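Local coordinates for protein aldolase (Klebsiella pneumoniae, PDB 6VOQ) that belongs to the class II aldolase/adducin family and binds a zinc ion, at residues 60-64 with 80-84; 96-100 with 180-185. All coordinates share one frame; numbering follows the deposited sequence.

Contact 1. Residues 60-64 with 80-84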
# COMPACT_ATOMS: atom_id res chain seq x y z
N VAL A 60 30.90 -3.93 14.20
CA VAL A 60 31.16 -3.56 15.59
C VAL A 60 31.22 -4.85 16.41
O VAL A 60 30.59 -5.85 16.06
CB VAL A 60 30.07 -2.58 16.10
CG1 VAL A 60 28.69 -3.17 15.88
CG2 VAL A 60 30.27 -2.23 17.56
N THR A 61 32.03 -4.84 17.47
CA THR A 61 32.03 -5.95 18.42
C THR A 61 30.80 -5.86 19.32
O THR A 61 30.21 -4.79 19.49
CB THR A 61 33.29 -5.95 19.29
OG1 THR A 61 33.21 -4.89 20.26
CG2 THR A 61 34.55 -5.79 18.45
N LEU A 62 30.42 -7.00 19.91
CA LEU A 62 29.27 -7.01 20.81
C LEU A 62 29.48 -6.10 22.02
O LEU A 62 28.50 -5.71 22.66
CB LEU A 62 28.97 -8.44 21.25
CG LEU A 62 28.39 -9.36 20.17
CD1 LEU A 62 27.99 -10.70 20.75
CD2 LEU A 62 27.21 -8.71 19.48
N GLN A 63 30.72 -5.73 22.33
CA GLN A 63 31.00 -4.84 23.44
C GLN A 63 31.05 -3.37 23.02
O GLN A 63 31.34 -2.52 23.86
CB GLN A 63 32.32 -5.23 24.11
CG GLN A 63 32.30 -6.62 24.71
CD GLN A 63 32.42 -7.70 23.64
OE1 GLN A 63 33.15 -7.54 22.65
NE2 GLN A 63 31.69 -8.80 23.82
N GLY A 64 30.77 -3.07 21.75
CA GLY A 64 30.60 -1.71 21.29
C GLY A 64 31.78 -1.09 20.55
O GLY A 64 31.72 0.10 20.24
N ARG A 80 22.95 -4.97 20.48
CA ARG A 80 23.98 -5.74 21.18
C ARG A 80 23.47 -6.32 22.48
O ARG A 80 23.80 -7.47 22.80
CB ARG A 80 25.20 -4.85 21.45
CG ARG A 80 25.85 -4.31 20.19
CD ARG A 80 27.18 -3.66 20.47
NE ARG A 80 27.03 -2.28 20.92
CZ ARG A 80 27.29 -1.87 22.16
NH1 ARG A 80 27.71 -2.73 23.08
NH2 ARG A 80 27.13 -0.59 22.47
N ALA A 81 22.68 -5.56 23.23
CA ALA A 81 22.12 -6.07 24.48
C ALA A 81 21.39 -7.39 24.27
O ALA A 81 21.52 -8.30 25.09
CB ALA A 81 21.18 -5.03 25.10
N VAL A 82 20.66 -7.52 23.16
CA VAL A 82 19.97 -8.78 22.88
C VAL A 82 20.97 -9.90 22.61
O VAL A 82 20.87 -10.99 23.19
CB VAL A 82 19.00 -8.60 21.69
CG1 VAL A 82 18.33 -9.94 21.36
CG2 VAL A 82 17.99 -7.53 22.00
N TYR A 83 21.93 -9.66 21.71
CA TYR A 83 22.92 -10.68 21.39
C TYR A 83 23.64 -11.17 22.64
O TYR A 83 23.90 -12.36 22.78
CB TYR A 83 23.94 -10.15 20.39
CG TYR A 83 23.41 -9.93 19.00
CD1 TYR A 83 23.15 -11.00 18.16
CD2 TYR A 83 23.18 -8.64 18.51
CE1 TYR A 83 22.68 -10.80 16.88
CE2 TYR A 83 22.69 -8.44 17.24
CZ TYR A 83 22.45 -9.52 16.43
OH TYR A 83 21.97 -9.33 15.15
N LEU A 84 23.98 -10.25 23.55
CA LEU A 84 24.77 -10.58 24.73
C LEU A 84 24.00 -11.42 25.74
O LEU A 84 24.60 -11.88 26.71
CB LEU A 84 25.28 -9.30 25.39
CG LEU A 84 26.40 -8.56 24.67
CD1 LEU A 84 26.48 -7.15 25.20
CD2 LEU A 84 27.73 -9.29 24.85
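Arg80 reaches across to the carbonyl oxygen of Leu62, and its NH1 donates a nearly straight hydrogen bond to that O (3.1 Å, 166° at the hydrogen). The acceptor lies almost in the guanidinium plane, whereas NH1 stands well above the plane of the carbonyl, 45° out of it. Gly64 covers one face of the same guanidinium, with its CA 3.4 Å above the centre. A bend at chi3 (-83°) turns the head of an otherwise extended arginine chain so that it can lie against the glycine while NH1 meets the oxygen. Beside this polar grip, the Leu62 side chain crosses that of Tyr83 at about a right angle, CD2 standing 3.7 Å from Tyr83 CB. Leu84 adds a further apolar touch, its CD2 lying 3.9 Å from Leu62 CB.

A type I beta turn from Thr61 to Gly64 positions the Leu62 carbonyl and the glycine. Gly64 N closes it on Thr61 O at 2.9 Å, and a weak bond from Gln63 N to Thr61 OG1 adds to it; that hydroxyl is also bonded to Glu65. The positive phi of Gly64 suits a glycine here.

The contact thus sets the hairpin turn between strands 58-60 and 66-68 against the C-terminal part of helix 76-83. Leu40 of strand 40-42 touches Leu62, Arg80 and Tyr83, while helix 140-149 packs on Ala81 and Val82.

Contact 2. Residues 96-100 with 180-185. With ZN (zinc ion), chain B.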
# COMPACT_ATOMS: atom_id res chain seq x y z
N HIS A 96 10.24 0.76 12.51
CA HIS A 96 9.06 1.46 12.99
C HIS A 96 7.86 1.10 12.15
O HIS A 96 7.12 1.98 11.70
CB HIS A 96 9.29 2.97 13.00
CG HIS A 96 10.49 3.39 13.79
ND1 HIS A 96 10.89 4.71 13.88
CD2 HIS A 96 11.39 2.68 14.51
CE1 HIS A 96 11.98 4.78 14.62
NE2 HIS A 96 12.30 3.56 15.01
N SER A 97 7.66 -0.20 11.89
CA SER A 97 6.58 -0.62 11.01
C SER A 97 5.25 -0.19 11.61
O SER A 97 5.08 -0.16 12.84
CB SER A 97 6.63 -2.13 10.75
OG SER A 97 6.57 -2.91 11.95
N HIS A 98 4.31 0.18 10.74
CA HIS A 98 3.24 1.08 11.15
C HIS A 98 2.39 0.49 12.27
O HIS A 98 2.21 1.12 13.33
CB HIS A 98 2.35 1.44 9.95
CG HIS A 98 1.20 2.31 10.33
ND1 HIS A 98 1.36 3.65 10.62
CD2 HIS A 98 -0.10 2.01 10.57
CE1 HIS A 98 0.19 4.15 10.97
NE2 HIS A 98 -0.71 3.18 10.95
N TYR A 99 1.86 -0.71 12.07
CA TYR A 99 0.90 -1.25 13.03
C TYR A 99 1.58 -1.75 14.30
O TYR A 99 0.98 -1.64 15.38
CB TYR A 99 0.06 -2.34 12.35
CG TYR A 99 -0.78 -1.72 11.25
CD1 TYR A 99 -1.95 -1.03 11.54
CD2 TYR A 99 -0.36 -1.77 9.92
CE1 TYR A 99 -2.69 -0.43 10.53
CE2 TYR A 99 -1.11 -1.19 8.91
CZ TYR A 99 -2.27 -0.52 9.23
OH TYR A 99 -3.01 0.07 8.24
N LEU A 100 2.81 -2.25 14.22
CA LEU A 100 3.50 -2.60 15.45
C LEU A 100 3.87 -1.35 16.24
O LEU A 100 3.81 -1.36 17.48
CB LEU A 100 4.74 -3.44 15.15
CG LEU A 100 4.49 -4.93 14.94
CD1 LEU A 100 5.72 -5.61 14.33
CD2 LEU A 100 4.09 -5.63 16.25
N LEU A 180 4.87 -10.57 12.50
CA LEU A 180 4.42 -9.76 13.62
C LEU A 180 3.66 -8.53 13.14
O LEU A 180 2.60 -8.20 13.68
CB LEU A 180 5.60 -9.33 14.48
CG LEU A 180 6.02 -10.29 15.56
CD1 LEU A 180 7.40 -9.88 16.04
CD2 LEU A 180 4.99 -10.28 16.69
N GLU A 181 4.20 -7.84 12.14
CA GLU A 181 3.54 -6.62 11.66
C GLU A 181 2.17 -6.94 11.09
O GLU A 181 1.19 -6.23 11.36
CB GLU A 181 4.43 -5.94 10.62
CG GLU A 181 3.74 -4.82 9.84
CD GLU A 181 3.47 -3.57 10.66
OE1 GLU A 181 3.94 -3.45 11.82
OE2 GLU A 181 2.78 -2.68 10.14
N GLU A 182 2.07 -8.04 10.34
CA GLU A 182 0.79 -8.49 9.80
C GLU A 182 -0.19 -8.81 10.91
O GLU A 182 -1.39 -8.54 10.79
CB GLU A 182 1.03 -9.70 8.91
CG GLU A 182 -0.22 -10.30 8.34
CD GLU A 182 -0.94 -9.35 7.41
OE1 GLU A 182 -2.17 -9.50 7.28
OE2 GLU A 182 -0.29 -8.46 6.82
N THR A 183 0.29 -9.39 12.01
CA THR A 183 -0.59 -9.68 13.14
C THR A 183 -1.03 -8.40 13.84
O THR A 183 -2.20 -8.25 14.20
CB THR A 183 0.10 -10.64 14.11
OG1 THR A 183 0.26 -11.91 13.46
CG2 THR A 183 -0.74 -10.83 15.36
N ALA A 184 -0.11 -7.46 14.04
CA ALA A 184 -0.48 -6.16 14.59
C ALA A 184 -1.47 -5.45 13.67
O ALA A 184 -2.45 -4.87 14.13
CB ALA A 184 0.76 -5.30 14.80
N ARG A 185 -1.25 -5.53 12.36
CA ARG A 185 -2.18 -4.92 11.43
C ARG A 185 -3.56 -5.54 11.54
O ARG A 185 -4.58 -4.84 11.45
CB ARG A 185 -1.62 -5.04 10.01
CG ARG A 185 -2.47 -4.35 8.96
CD ARG A 185 -1.94 -4.63 7.58
NE ARG A 185 -2.75 -4.02 6.55
CZ ARG A 185 -2.74 -4.41 5.28
NH1 ARG A 185 -1.97 -5.42 4.92
NH2 ARG A 185 -3.50 -3.81 4.38
ZN ZN B . 13.92 3.05 16.37
O HOH W 1 -4.74 -1.65 6.98
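Glu181 OE1 is gripped by two donors, the hydroxyl of Ser97 (OG to OE1 2.7 Å) and the backbone N of Leu100 (2.9 Å), which reach it from opposite faces of the carboxylate plane. OG comes in steeply, 61° out of that plane, while the Leu100 amide arrives on the syn side with a smaller tilt. The other oxygen, OE2, spends its syn lone pair on the backbone N of Tyr99, 2.9 Å away. Three bonds therefore fix the rotation of a buried carboxylate, and the amides at the start of helix 98-104 would probably favour its charged form. A bend at chi2 (71°) brings the end of the glutamate to this helix start.

Next to it, the Tyr99 ring receives Arg185 over one face: CG sits 3.6 Å from the ring centroid, 20° off its normal, a CH-pi contact. His98 CD2 lies over the opposite face, so the ring is sandwiched. The arginine runs extended from CG to NE, and a water joins its NE to Tyr99 OH. On the apolar side of the contact, Leu100 CD2 rests 3.6 Å from Ala184 CB, and Leu100 CD1 meets Leu180 CB.

In the assembly, His98 bonds through NE2 to Thr189 and through ND1 to Glu182, both of the second subunit. His96, just ahead of helix 98-104, binds zinc through NE2 at 2.2 Å; Glu75, His94 and His161 complete the site. With His94 at the end of strand 91-94 and His96 just beyond it, the three histidines, joined here by Glu75, form the kind of site known from zinc-dependent members of the class II aldolase/adducin family, and Glu181 holds the chain that follows His96 onto helix 170-190.

In the fold
From the N terminus, helix 4-20 precedes the strands that lead to 58-60, and contact 1 then closes a short excursion in which strand 66-68 and helix 76-83 follow the turn at 60-64. Strand 91-94 comes next and leads into contact 2, whose loop is far longer: 79 residues, including helices 121-125 and 140-149, intervene before helix 170-190 returns to residues 96-100. The two contacts are in series, neither nested nor crossing. The centres of contacts 1 and 2 lie about 26 Å apart, on opposite sides of the chain's centre. Contact 1 ties the 66-68 end of the mixed sheet to a helix, whereas contact 2 joins two helices, one of which begins just after a zinc ligand, His96.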